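Local coordinates for protein ethylbenzene dehydrogenase beta-subunit (Aromatoleum aromaticum, PDB 2IVF) that holds three SF4 iron/sulfur clusters and one fe3-s4 cluster as the ferredoxin-like subunit of a three-chain enzyme, and probably relays electrons along them, at residues 43-46 with 52-55; 66-71 with 262-267; 148-153 with 224-229; 234-239 with 245-250. One frame throughout, in Å; residues are numbered along the deposited sequence.

How the contacts relate
Contact 1 comes first along the chain, in the loop between helix 33-42 and strand 55-59. The loop from 66 to 267 that contact 2 joins encloses contacts 3 and 4, which follow one another. Contacts 1 and 3, with centres about 12 Å apart, share one SF4 cluster and the pairing of strands 55-59 and 141-149. Contacts 3 and 4 also have centres about 12 Å apart; Arg235 ties them together, bonding to Asn227 of contact 3 and to Asn54 of contact 1. Contact 2 lies farther off, its centre about 18 Å from that of contact 3, linked through Tyr68 and Arg149. Three of the four contacts thus build cluster surroundings, whereas contact 2 joins two loops.

Contact 1 of 4, residues 43-46 with 52-55; sequences TKRP and RWNN. With SF4 (iron/sulfur cluster), chain U.
Thr43 lays its methyl group on the indole of Trp53, within the loop that joins helix 33-42 to strand 55-59 in this ferredoxin-like subunit. The apolar part is a CH-pi interaction: Thr43 CG2 stands 3.7 Å from the centroid of the six-membered ring of Trp53, 19° off the ring normal. Thr43 chi1 of 59° places CG2 anti to the carbonyl carbon, over the ring, and leaves OG1 for polar partners.

Those are Met51 O and a water, which lies 2.7 Å from Thr43 OG1. The same water accepts from Trp53 N at 3.0 Å, bridging the Thr43 side chain to the backbone of Trp53, since no direct hydrogen bond joins the segments.

Arg45 makes a looser approach. Its guanidinium brings an edge to the indole, with Arg45 NH2 3.9 Å from Trp53 CH2 and the two planes 52° apart. The charge is held by a salt bridge to Glu209, and NH2 also bonds to Trp42 O. The Trp42 ring meets that of Trp53, and Tyr68 of the alpha-subunit packs on it too.

Toward the SF4 cluster the indole presents its edge, Trp53 CE3 lying 3.6 Å from cluster S3, while Asn54 N approaches cluster S4 to 3.5 Å.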
loop_
_atom_site.group_PDB
_atom_site.type_symbol
_atom_site.label_atom_id
_atom_site.label_comp_id
_atom_site.label_asym_id
_atom_site.label_seq_id
_atom_site.Cartn_x
_atom_site.Cartn_y
_atom_site.Cartn_z
ATOM N N THR B 43 12.759 -15.476 -4.454
ATOM C CA THR B 43 12.820 -15.919 -3.060
ATOM C C THR B 43 11.488 -16.354 -2.510
ATOM O O THR B 43 11.114 -16.008 -1.400
ATOM C CB THR B 43 13.518 -14.882 -2.103
ATOM O OG1 THR B 43 12.831 -13.625 -2.124
ATOM C CG2 THR B 43 14.937 -14.664 -2.538
ATOM N N LYS B 44 10.820 -17.178 -3.284
ATOM C CA LYS B 44 9.673 -17.930 -2.814
ATOM C C LYS B 44 9.918 -19.443 -2.748
ATOM O O LYS B 44 9.008 -20.208 -2.471
ATOM C CB LYS B 44 8.460 -17.601 -3.689
ATOM C CG LYS B 44 7.909 -16.273 -3.357
ATOM C CD LYS B 44 6.851 -15.789 -4.340
ATOM C CE LYS B 44 5.633 -16.636 -4.402
ATOM N NZ LYS B 44 4.701 -16.053 -5.430
ATOM N N ARG B 45 11.147 -19.864 -3.029
ATOM C CA ARG B 45 11.562 -21.249 -2.926
ATOM C C ARG B 45 11.727 -21.651 -1.463
ATOM O O ARG B 45 12.090 -20.812 -0.644
ATOM C CB ARG B 45 12.913 -21.412 -3.632
ATOM C CG ARG B 45 12.863 -21.133 -5.116
ATOM C CD ARG B 45 14.228 -21.193 -5.747
ATOM N NE ARG B 45 14.943 -19.956 -5.527
ATOM C CZ ARG B 45 16.041 -19.837 -4.787
ATOM N NH1 ARG B 45 16.596 -20.896 -4.205
ATOM N NH2 ARG B 45 16.591 -18.647 -4.652
ATOM N N PRO B 46 11.433 -22.914 -1.112
ATOM C CA PRO B 46 11.662 -23.371 0.275
ATOM C C PRO B 46 13.076 -23.042 0.752
ATOM O O PRO B 46 14.052 -23.283 0.037
ATOM C CB PRO B 46 11.440 -24.889 0.195
ATOM C CG PRO B 46 10.568 -25.088 -0.992
ATOM C CD PRO B 46 10.846 -23.976 -1.949
ATOM N N ARG B 52 15.135 -11.256 1.999
ATOM C CA ARG B 52 14.759 -10.046 1.269
ATOM C C ARG B 52 16.010 -9.485 0.674
ATOM O O ARG B 52 16.631 -8.562 1.211
ATOM C CB ARG B 52 14.058 -9.030 2.196
ATOM C CG ARG B 52 12.633 -9.396 2.507
ATOM C CD ARG B 52 12.563 -10.311 3.727
ATOM N NE ARG B 52 11.177 -10.638 4.072
ATOM C CZ ARG B 52 10.843 -11.347 5.131
ATOM N NH1 ARG B 52 11.780 -11.840 5.915
ATOM N NH2 ARG B 52 9.574 -11.588 5.415
ATOM N N TRP B 53 16.405 -10.086 -0.439
ATOM C CA TRP B 53 17.637 -9.694 -1.122
ATOM C C TRP B 53 17.542 -8.222 -1.455
ATOM O O TRP B 53 18.497 -7.506 -1.276
ATOM C CB TRP B 53 17.867 -10.482 -2.384
ATOM C CG TRP B 53 18.074 -11.942 -2.236
ATOM C CD1 TRP B 53 18.360 -12.652 -1.095
ATOM C CD2 TRP B 53 18.121 -12.886 -3.313
ATOM N NE1 TRP B 53 18.555 -13.954 -1.401
ATOM C CE2 TRP B 53 18.430 -14.135 -2.753
ATOM C CE3 TRP B 53 17.947 -12.783 -4.703
ATOM C CZ2 TRP B 53 18.509 -15.285 -3.514
ATOM C CZ3 TRP B 53 18.064 -13.897 -5.460
ATOM C CH2 TRP B 53 18.354 -15.148 -4.872
ATOM N N ASN B 54 16.372 -7.766 -1.905
ATOM C CA ASN B 54 16.078 -6.368 -1.938
ATOM C C ASN B 54 15.263 -6.105 -0.705
ATOM O O ASN B 54 14.220 -6.750 -0.477
ATOM C CB ASN B 54 15.263 -5.941 -3.159
ATOM C CG ASN B 54 14.947 -4.469 -3.116
ATOM O OD1 ASN B 54 15.570 -3.687 -3.808
ATOM N ND2 ASN B 54 13.996 -4.068 -2.242
ATOM N N ASN B 55 15.784 -5.219 0.132
ATOM C CA ASN B 55 15.101 -4.890 1.362
ATOM C C ASN B 55 14.914 -3.389 1.498
ATOM O O ASN B 55 15.742 -2.603 1.038
ATOM C CB ASN B 55 15.829 -5.459 2.584
ATOM C CG ASN B 55 17.271 -5.151 2.593
ATOM O OD1 ASN B 55 18.089 -5.928 2.039
ATOM N ND2 ASN B 55 17.634 -4.086 3.245
HETATM FE FE1 SF4 U . 19.254 -8.459 -6.619
HETATM FE FE2 SF4 U . 16.764 -9.203 -6.227
HETATM FE FE3 SF4 U . 17.285 -6.720 -7.116
HETATM FE FE4 SF4 U . 17.611 -8.784 -8.811
HETATM S S1 SF4 U . 15.628 -8.068 -7.906
HETATM S S2 SF4 U . 19.120 -7.117 -8.451
HETATM S S3 SF4 U . 18.335 -10.456 -7.360
HETATM S S4 SF4 U . 17.849 -7.639 -5.036
HETATM O O HOH W 1 14.271 -11.294 -2.184
#

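Contact 2 of 4, residues 66-71 with 262-267; sequences RDYERK and AEYGTG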
loop_
_atom_site.group_PDB
_atom_site.type_symbol
_atom_site.label_atom_id
_atom_site.label_comp_id
_atom_site.label_asym_id
_atom_site.label_seq_id
_atom_site.Cartn_x
_atom_site.Cartn_y
_atom_site.Cartn_z
ATOM N N ARG B 66 18.024 -7.091 11.163
ATOM C CA ARG B 66 18.046 -6.363 12.412
ATOM C C ARG B 66 19.463 -6.145 12.951
ATOM O O ARG B 66 20.212 -7.087 13.158
ATOM C CB ARG B 66 17.240 -7.114 13.450
ATOM C CG ARG B 66 17.057 -6.344 14.761
ATOM C CD ARG B 66 16.084 -7.025 15.682
ATOM N NE ARG B 66 16.374 -8.427 15.955
ATOM C CZ ARG B 66 15.711 -9.173 16.838
ATOM N NH1 ARG B 66 14.724 -8.655 17.591
ATOM N NH2 ARG B 66 16.068 -10.436 17.022
ATOM N N ASP B 67 19.776 -4.876 13.192
ATOM C CA ASP B 67 20.997 -4.440 13.788
ATOM C C ASP B 67 22.182 -4.920 12.991
ATOM O O ASP B 67 23.192 -5.199 13.564
ATOM C CB ASP B 67 21.079 -4.872 15.261
ATOM C CG ASP B 67 20.143 -4.060 16.159
ATOM O OD1 ASP B 67 19.783 -2.943 15.778
ATOM O OD2 ASP B 67 19.783 -4.537 17.247
ATOM N N TYR B 68 22.065 -4.997 11.668
ATOM C CA TYR B 68 23.201 -5.461 10.821
ATOM C C TYR B 68 24.484 -4.643 11.044
ATOM O O TYR B 68 25.632 -5.135 10.886
ATOM C CB TYR B 68 22.801 -5.425 9.344
ATOM C CG TYR B 68 22.961 -4.099 8.614
ATOM C CD1 TYR B 68 21.946 -3.157 8.576
ATOM C CD2 TYR B 68 24.153 -3.791 7.963
ATOM C CE1 TYR B 68 22.091 -1.957 7.900
ATOM C CE2 TYR B 68 24.322 -2.618 7.293
ATOM C CZ TYR B 68 23.289 -1.692 7.247
ATOM O OH TYR B 68 23.502 -0.541 6.565
ATOM N N GLU B 69 24.286 -3.377 11.403
ATOM C CA GLU B 69 25.396 -2.422 11.636
ATOM C C GLU B 69 26.119 -2.717 12.908
ATOM O O GLU B 69 27.173 -2.116 13.174
ATOM C CB GLU B 69 24.863 -0.956 11.639
ATOM C CG GLU B 69 24.276 -0.545 10.349
ATOM C CD GLU B 69 23.436 0.743 10.394
ATOM O OE1 GLU B 69 22.546 0.807 11.236
ATOM O OE2 GLU B 69 23.656 1.673 9.565
ATOM N N ARG B 70 25.580 -3.636 13.710
ATOM C CA ARG B 70 26.264 -4.098 14.915
ATOM C C ARG B 70 26.870 -5.492 14.767
ATOM O O ARG B 70 27.400 -6.011 15.725
ATOM C CB ARG B 70 25.284 -4.142 16.081
ATOM C CG ARG B 70 24.580 -2.828 16.321
ATOM C CD ARG B 70 24.252 -2.643 17.782
ATOM N NE ARG B 70 24.209 -1.204 18.065
ATOM C CZ ARG B 70 23.163 -0.550 18.583
ATOM N NH1 ARG B 70 22.039 -1.195 18.926
ATOM N NH2 ARG B 70 23.252 0.769 18.774
ATOM N N LYS B 71 26.778 -6.098 13.600
ATOM C CA LYS B 71 27.096 -7.509 13.466
ATOM C C LYS B 71 28.472 -7.802 12.837
ATOM O O LYS B 71 28.761 -8.941 12.431
ATOM C CB LYS B 71 25.955 -8.246 12.806
ATOM C CG LYS B 71 24.705 -8.317 13.720
ATOM C CD LYS B 71 23.586 -9.131 13.065
ATOM C CE LYS B 71 22.499 -9.504 14.059
ATOM N NZ LYS B 71 22.145 -8.411 14.960
ATOM N N ALA B 262 30.994 2.983 3.365
ATOM C CA ALA B 262 32.275 2.728 2.699
ATOM C C ALA B 262 33.378 2.391 3.713
ATOM O O ALA B 262 34.397 1.766 3.343
ATOM C CB ALA B 262 32.674 3.925 1.874
ATOM N N GLU B 263 33.209 2.844 4.968
ATOM C CA GLU B 263 34.194 2.554 6.020
ATOM C C GLU B 263 34.277 1.077 6.369
ATOM O O GLU B 263 35.224 0.664 7.015
ATOM C CB GLU B 263 33.995 3.374 7.300
ATOM C CG GLU B 263 32.826 2.983 8.160
ATOM C CD GLU B 263 31.488 3.477 7.640
ATOM O OE1 GLU B 263 31.403 4.068 6.534
ATOM O OE2 GLU B 263 30.500 3.296 8.373
ATOM N N TYR B 264 33.300 0.295 5.930
ATOM C CA TYR B 264 33.370 -1.154 6.052
ATOM C C TYR B 264 34.400 -1.820 5.145
ATOM O O TYR B 264 34.662 -3.042 5.284
ATOM C CB TYR B 264 32.000 -1.784 5.828
ATOM C CG TYR B 264 30.903 -1.418 6.806
ATOM C CD1 TYR B 264 31.147 -0.713 7.981
ATOM C CD2 TYR B 264 29.620 -1.824 6.571
ATOM C CE1 TYR B 264 30.107 -0.408 8.861
ATOM C CE2 TYR B 264 28.597 -1.526 7.429
ATOM C CZ TYR B 264 28.843 -0.827 8.582
ATOM O OH TYR B 264 27.771 -0.533 9.416
ATOM N N GLY B 265 35.013 -1.047 4.245
ATOM C CA GLY B 265 36.218 -1.492 3.536
ATOM C C GLY B 265 36.026 -2.348 2.300
ATOM O O GLY B 265 37.013 -2.829 1.722
ATOM N N THR B 266 34.787 -2.504 1.858
ATOM C CA THR B 266 34.490 -3.423 0.776
ATOM C C THR B 266 34.338 -2.774 -0.599
ATOM O O THR B 266 34.295 -3.489 -1.586
ATOM C CB THR B 266 33.210 -4.224 1.057
ATOM O OG1 THR B 266 32.053 -3.378 0.980
ATOM C CG2 THR B 266 33.277 -4.884 2.447
ATOM N N GLY B 267 34.289 -1.449 -0.678
ATOM C CA GLY B 267 34.097 -0.800 -1.972
ATOM C C GLY B 267 32.751 -1.159 -2.583
ATOM O O GLY B 267 32.661 -1.728 -3.679
HETATM O O HOH W 2 28.246 0.497 11.685
#
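The phenol oxygen of Tyr264 rests against the aliphatic part of Glu69, Tyr264 OH lying 3.6 Å from Glu69 CG and 3.7 Å from Glu69 CB. With CG anti to the carbonyl carbon (chi1 -63°), the Tyr264 ring points at Glu69. The two side chains meet at about a right angle, with the carboxylate plane turned 86° from the ring. The hydroxyl also shares a water with the backbone of 66-71: the water lies near the plane of the Tyr264 ring, at its edge, a short 2.5 Å from Tyr264 OH, and donates to Glu69 O at 3.2 Å. Beside this, Tyr264 turns a ring edge to Tyr68, but only loosely, CE2 to CE2 being 4.4 Å.

A second layer fixes these groups. Glu69 CG sits 3.4 Å above the plane of the Tyr68 ring, toward its rim, and the chain, extended beyond CG, carries the carboxylate on to His261, where OE2 and NE2 are hydrogen-bonded. The His261 ring stacks on Tyr264, so one histidine meets both Glu69 and Tyr264. Tyr68 in turn makes a cation-pi contact with Arg149. Short 3-10 turns, 68-70 and 262-264, carry the touching residues; Lys71 NZ folds back to donate to Arg66 O at 3.0 Å.

The contact joins the loop between strands 55-59 and 75-76 to the loop between strands 258-259 and 270-273, and a backbone hydrogen bond between Tyr264 and Phe75 adds to the connection.

Contact 3 of 4, residues 148-153 with 224-229; sequences ARMCNH and NACNRQ. With SF4 (iron/sulfur cluster), chain U; SF4 (iron/sulfur cluster), chain S.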
loop_
_atom_site.group_PDB
_atom_site.type_symbol
_atom_site.label_atom_id
_atom_site.label_comp_id
_atom_site.label_asym_id
_atom_site.label_seq_id
_atom_site.Cartn_x
_atom_site.Cartn_y
_atom_site.Cartn_z
ATOM N N ALA B 148 16.421 1.595 0.782
ATOM C CA ALA B 148 16.492 0.394 -0.025
ATOM C C ALA B 148 17.902 -0.088 -0.114
ATOM O O ALA B 148 18.856 0.701 -0.287
ATOM C CB ALA B 148 15.897 0.623 -1.453
ATOM N N ARG B 149 18.049 -1.399 0.004
ATOM C CA ARG B 149 19.341 -2.009 0.009
ATOM C C ARG B 149 19.288 -3.363 -0.681
ATOM O O ARG B 149 18.273 -4.061 -0.629
ATOM C CB ARG B 149 19.850 -2.186 1.435
ATOM C CG ARG B 149 20.137 -0.873 2.179
ATOM C CD ARG B 149 20.452 -1.116 3.611
ATOM N NE ARG B 149 21.611 -1.985 3.596
ATOM C CZ ARG B 149 21.771 -3.088 4.304
ATOM N NH1 ARG B 149 20.875 -3.486 5.171
ATOM N NH2 ARG B 149 22.867 -3.813 4.127
ATOM N N MET B 150 20.402 -3.730 -1.280
ATOM C CA MET B 150 20.588 -5.059 -1.829
ATOM C C MET B 150 22.057 -5.394 -1.618
ATOM O O MET B 150 22.778 -4.642 -0.949
ATOM C CB MET B 150 20.282 -5.091 -3.344
ATOM C CG MET B 150 19.027 -4.431 -3.788
ATOM S SD MET B 150 19.154 -2.660 -4.150
ATOM C CE MET B 150 19.955 -2.761 -5.779
ATOM N N CYS B 151 22.532 -6.472 -2.233
ATOM C CA CYS B 151 23.968 -6.741 -2.197
ATOM C C CYS B 151 24.631 -5.649 -3.019
ATOM O O CYS B 151 24.136 -5.262 -4.072
ATOM C CB CYS B 151 24.329 -8.115 -2.730
ATOM S SG CYS B 151 26.064 -8.312 -3.191
ATOM N N ASN B 152 25.765 -5.165 -2.524
ATOM C CA ASN B 152 26.479 -4.077 -3.145
ATOM C C ASN B 152 27.432 -4.514 -4.258
ATOM O O ASN B 152 28.061 -3.674 -4.867
ATOM C CB ASN B 152 27.220 -3.261 -2.052
ATOM C CG ASN B 152 26.277 -2.698 -1.043
ATOM O OD1 ASN B 152 25.455 -1.832 -1.380
ATOM N ND2 ASN B 152 26.286 -3.251 0.165
ATOM N N HIS B 153 27.574 -5.819 -4.500
ATOM C CA HIS B 153 28.508 -6.333 -5.494
ATOM C C HIS B 153 29.827 -5.643 -5.442
ATOM O O HIS B 153 30.373 -5.139 -6.440
ATOM C CB HIS B 153 27.865 -6.349 -6.872
ATOM C CG HIS B 153 26.643 -7.185 -6.893
ATOM N ND1 HIS B 153 26.693 -8.562 -6.993
ATOM C CD2 HIS B 153 25.341 -6.868 -6.693
ATOM C CE1 HIS B 153 25.469 -9.046 -6.915
ATOM N NE2 HIS B 153 24.630 -8.039 -6.746
ATOM N N ASN B 224 17.482 -5.322 -13.967
ATOM C CA ASN B 224 17.135 -6.070 -12.765
ATOM C C ASN B 224 15.817 -5.597 -12.209
ATOM O O ASN B 224 15.469 -4.428 -12.337
ATOM C CB ASN B 224 18.243 -5.960 -11.750
ATOM C CG ASN B 224 18.548 -4.530 -11.374
ATOM O OD1 ASN B 224 18.740 -3.695 -12.240
ATOM N ND2 ASN B 224 18.632 -4.256 -10.073
ATOM N N ALA B 225 15.078 -6.507 -11.584
ATOM C CA ALA B 225 13.664 -6.296 -11.290
ATOM C C ALA B 225 13.445 -5.179 -10.246
ATOM O O ALA B 225 12.463 -4.399 -10.310
ATOM C CB ALA B 225 13.040 -7.624 -10.809
ATOM N N CYS B 226 14.308 -5.124 -9.244
ATOM C CA CYS B 226 14.111 -4.141 -8.162
ATOM C C CYS B 226 14.322 -2.716 -8.643
ATOM O O CYS B 226 13.731 -1.776 -8.110
ATOM C CB CYS B 226 14.950 -4.505 -6.938
ATOM S SG CYS B 226 16.702 -4.516 -7.302
ATOM N N ASN B 227 15.186 -2.565 -9.651
ATOM C CA ASN B 227 15.367 -1.309 -10.326
ATOM C C ASN B 227 14.249 -1.004 -11.318
ATOM O O ASN B 227 13.755 0.100 -11.355
ATOM C CB ASN B 227 16.709 -1.292 -11.030
ATOM C CG ASN B 227 17.859 -1.098 -10.095
ATOM O OD1 ASN B 227 17.686 -0.638 -8.943
ATOM N ND2 ASN B 227 19.073 -1.369 -10.596
ATOM N N ARG B 228 13.883 -1.988 -12.146
ATOM C CA ARG B 228 12.945 -1.760 -13.199
ATOM C C ARG B 228 11.558 -1.503 -12.608
ATOM O O ARG B 228 10.882 -0.615 -13.068
ATOM C CB ARG B 228 12.857 -2.925 -14.172
ATOM C CG ARG B 228 12.008 -2.592 -15.401
ATOM C CD ARG B 228 11.967 -3.763 -16.410
ATOM N NE ARG B 228 11.051 -3.414 -17.507
ATOM C CZ ARG B 228 9.728 -3.447 -17.395
ATOM N NH1 ARG B 228 9.163 -3.880 -16.274
ATOM N NH2 ARG B 228 8.974 -3.032 -18.396
ATOM N N GLN B 229 11.190 -2.248 -11.576
ATOM C CA GLN B 229 9.834 -2.164 -11.013
ATOM C C GLN B 229 9.536 -1.071 -9.985
ATOM O O GLN B 229 8.433 -1.002 -9.433
ATOM C CB GLN B 229 9.426 -3.520 -10.450
ATOM C CG GLN B 229 9.355 -4.607 -11.552
ATOM C CD GLN B 229 8.729 -5.899 -11.110
ATOM O OE1 GLN B 229 9.376 -6.930 -11.137
ATOM N NE2 GLN B 229 7.464 -5.843 -10.639
HETATM FE FE1 SF4 U . 19.254 -8.459 -6.619
HETATM FE FE2 SF4 U . 16.764 -9.203 -6.227
HETATM FE FE3 SF4 U . 17.285 -6.720 -7.116
HETATM FE FE4 SF4 U . 17.611 -8.784 -8.811
HETATM S S1 SF4 U . 15.628 -8.068 -7.906
HETATM S S2 SF4 U . 19.120 -7.117 -8.451
HETATM S S3 SF4 U . 18.335 -10.456 -7.360
HETATM S S4 SF4 U . 17.849 -7.639 -5.036
HETATM FE FE1 SF4 S . 28.251 -8.363 1.239
HETATM FE FE2 SF4 S . 29.702 -9.715 -0.490
HETATM FE FE3 SF4 S . 29.623 -6.974 -0.612
HETATM FE FE4 SF4 S . 27.400 -8.414 -1.323
HETATM S S1 SF4 S . 29.458 -8.414 -2.379
HETATM S S2 SF4 S . 27.489 -6.576 0.070
HETATM S S3 SF4 S . 27.566 -10.190 0.073
HETATM S S4 SF4 S . 30.545 -8.248 1.074
#
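Met150 curls over one corner of an SF4 cluster, its terminal methyl CE 4.0 Å from Cys226 SG and its CG 3.6 Å from cluster S4. Bends at chi2 (88°) and chi3 (77°) bring the methyl CE toward helix 225-228. Cys226, on that helix, binds cluster FE3 through SG at 2.3 Å. From the N-cap position of the same helix Asn224 brings ND2 to 3.3 Å from cluster S2. Asn227 OD1 lies a loose 4.4 Å from Met150 CE and is hydrogen-bonded to Arg235.

One residue beyond Met150 the chain serves a different SF4 cluster: Cys151 SG binds its FE4 at 2.3 Å. That sulfur also accepts from His153 N at 3.2 Å, nearly straight at 164°, and lies over the face of the His153 imidazole.

Met150 thus packs on one cluster while the next residue, Cys151, ligates its neighbour, an arrangement typical of ferredoxin-like domains with several clusters, in which cysteine-rich loops hold them in a chain.

Contact 4 of 4, residues 234-239 with 245-250; sequences VRAFGY and SHVHKL. With SF4 (iron/sulfur cluster), chain T.
Val247 chi1 of -65° sets CG1 anti to its own carbonyl carbon and spreads the two methyls along the backbone of strand 235-239. This is a helix packed across the edge strand of a mixed four-stranded sheet: helix 246-250 runs at 97° to the strand, with the axes 7.4 Å apart at closest approach. Val247 CG1 lies 3.4 Å from Phe237 N, and CG2 3.7 Å from Gly238 C, where the lack of a side chain lets the methyl sit against the main chain. Next to it the CB atoms of Ala236 and His246 meet at 3.8 Å.

At the start of the helix Ser245 is the N-cap, OG accepting from His248 N at 3.0 Å and also bonded to Asp242 O. A water links strand to helix, donating to Phe237 O at 2.8 Å and accepting from Val247 N at 2.9 Å.

On the strand's other face Arg235 turns to an SF4 cluster, its guanidinium edge-on and NE 3.3 Å from cluster S4.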
loop_
_atom_site.group_PDB
_atom_site.type_symbol
_atom_site.label_atom_id
_atom_site.label_comp_id
_atom_site.label_asym_id
_atom_site.label_seq_id
_atom_site.Cartn_x
_atom_site.Cartn_y
_atom_site.Cartn_z
ATOM N N VAL B 234 13.232 5.898 -8.683
ATOM C CA VAL B 234 14.316 6.178 -7.747
ATOM C C VAL B 234 15.636 5.605 -8.212
ATOM O O VAL B 234 16.702 6.031 -7.776
ATOM C CB VAL B 234 13.872 5.474 -6.441
ATOM C CG1 VAL B 234 14.961 5.142 -5.504
ATOM C CG2 VAL B 234 12.678 6.218 -5.884
ATOM N N ARG B 235 15.547 4.594 -9.064
ATOM C CA ARG B 235 16.633 3.685 -9.316
ATOM C C ARG B 235 17.253 3.939 -10.687
ATOM O O ARG B 235 16.551 4.083 -11.663
ATOM C CB ARG B 235 16.097 2.272 -9.334
ATOM C CG ARG B 235 15.390 1.777 -8.098
ATOM C CD ARG B 235 16.322 1.610 -7.006
ATOM N NE ARG B 235 15.699 0.899 -5.910
ATOM C CZ ARG B 235 15.957 -0.369 -5.561
ATOM N NH1 ARG B 235 16.808 -1.121 -6.224
ATOM N NH2 ARG B 235 15.341 -0.879 -4.510
ATOM N N ALA B 236 18.564 3.999 -10.759
ATOM C CA ALA B 236 19.248 3.935 -12.023
ATOM C C ALA B 236 20.252 2.800 -11.994
ATOM O O ALA B 236 20.727 2.378 -10.934
ATOM C CB ALA B 236 19.954 5.301 -12.342
ATOM N N PHE B 237 20.590 2.321 -13.181
ATOM C CA PHE B 237 21.310 1.087 -13.296
ATOM C C PHE B 237 22.210 1.176 -14.511
ATOM O O PHE B 237 21.838 1.751 -15.535
ATOM C CB PHE B 237 20.337 -0.079 -13.524
ATOM C CG PHE B 237 21.016 -1.425 -13.616
ATOM C CD1 PHE B 237 21.747 -1.907 -12.562
ATOM C CD2 PHE B 237 20.906 -2.220 -14.765
ATOM C CE1 PHE B 237 22.370 -3.169 -12.644
ATOM C CE2 PHE B 237 21.503 -3.473 -14.839
ATOM C CZ PHE B 237 22.236 -3.942 -13.802
ATOM N N GLY B 238 23.381 0.574 -14.406
ATOM C CA GLY B 238 24.234 0.466 -15.564
ATOM C C GLY B 238 25.658 0.174 -15.193
ATOM O O GLY B 238 25.939 -0.078 -14.041
ATOM N N TYR B 239 26.545 0.265 -16.180
ATOM C CA TYR B 239 27.983 0.081 -15.968
ATOM C C TYR B 239 28.611 1.390 -15.520
ATOM O O TYR B 239 28.434 2.434 -16.150
ATOM C CB TYR B 239 28.663 -0.370 -17.224
ATOM C CG TYR B 239 28.268 -1.759 -17.649
ATOM C CD1 TYR B 239 28.781 -2.897 -16.998
ATOM C CD2 TYR B 239 27.393 -1.948 -18.689
ATOM C CE1 TYR B 239 28.428 -4.175 -17.415
ATOM C CE2 TYR B 239 27.057 -3.219 -19.119
ATOM C CZ TYR B 239 27.572 -4.313 -18.495
ATOM O OH TYR B 239 27.179 -5.548 -18.944
ATOM N N SER B 245 25.819 6.923 -19.098
ATOM C CA SER B 245 24.768 6.389 -18.244
ATOM C C SER B 245 24.449 7.353 -17.124
ATOM O O SER B 245 25.341 8.090 -16.677
ATOM C CB SER B 245 25.203 5.046 -17.637
ATOM O OG SER B 245 26.349 5.137 -16.786
ATOM N N HIS B 246 23.210 7.323 -16.645
ATOM C CA HIS B 246 22.872 7.958 -15.384
ATOM C C HIS B 246 23.789 7.585 -14.249
ATOM O O HIS B 246 24.221 8.451 -13.483
ATOM C CB HIS B 246 21.425 7.665 -14.966
ATOM C CG HIS B 246 20.430 8.395 -15.793
ATOM N ND1 HIS B 246 20.711 8.763 -17.086
ATOM C CD2 HIS B 246 19.170 8.822 -15.535
ATOM C CE1 HIS B 246 19.681 9.430 -17.581
ATOM N NE2 HIS B 246 18.737 9.481 -16.665
ATOM N N VAL B 247 24.102 6.302 -14.111
ATOM C CA VAL B 247 24.897 5.909 -12.952
ATOM C C VAL B 247 26.290 6.554 -13.017
ATOM O O VAL B 247 26.782 7.058 -12.036
ATOM C CB VAL B 247 24.939 4.364 -12.727
ATOM C CG1 VAL B 247 23.545 3.843 -12.385
ATOM C CG2 VAL B 247 25.508 3.627 -13.920
ATOM N N HIS B 248 26.927 6.542 -14.164
ATOM C CA HIS B 248 28.217 7.182 -14.262
ATOM C C HIS B 248 28.136 8.666 -13.948
ATOM O O HIS B 248 28.969 9.199 -13.200
ATOM C CB HIS B 248 28.804 7.040 -15.646
ATOM C CG HIS B 248 30.138 7.670 -15.736
ATOM N ND1 HIS B 248 31.287 6.994 -15.410
ATOM C CD2 HIS B 248 30.506 8.928 -16.064
ATOM C CE1 HIS B 248 32.321 7.806 -15.571
ATOM N NE2 HIS B 248 31.869 8.987 -15.953
ATOM N N LYS B 249 27.094 9.324 -14.468
ATOM C CA LYS B 249 26.925 10.781 -14.295
ATOM C C LYS B 249 26.657 11.203 -12.854
ATOM O O LYS B 249 27.143 12.236 -12.394
ATOM C CB LYS B 249 25.827 11.289 -15.221
ATOM C CG LYS B 249 26.276 11.312 -16.665
ATOM C CD LYS B 249 25.118 11.635 -17.601
ATOM C CE LYS B 249 25.517 11.457 -19.091
ATOM N NZ LYS B 249 24.308 11.553 -19.905
ATOM N N LEU B 250 25.930 10.388 -12.133
ATOM C CA LEU B 250 25.609 10.665 -10.722
ATOM C C LEU B 250 26.697 10.286 -9.745
ATOM O O LEU B 250 26.926 11.035 -8.771
ATOM C CB LEU B 250 24.308 9.970 -10.353
ATOM C CG LEU B 250 23.070 10.439 -11.134
ATOM C CD1 LEU B 250 21.893 9.588 -10.800
ATOM C CD2 LEU B 250 22.704 11.964 -10.970
HETATM FE FE1 SF4 T . 11.662 3.030 -2.764
HETATM FE FE2 SF4 T . 11.665 0.405 -3.554
HETATM FE FE3 SF4 T . 11.322 2.405 -5.320
HETATM FE FE4 SF4 T . 9.279 1.864 -3.635
HETATM S S1 SF4 T . 10.098 0.479 -5.213
HETATM S S2 SF4 T . 10.105 3.927 -4.198
HETATM S S3 SF4 T . 10.504 1.302 -1.790
HETATM S S4 SF4 T . 13.217 1.992 -4.053
HETATM O O HOH W 3 22.487 4.430 -15.720
#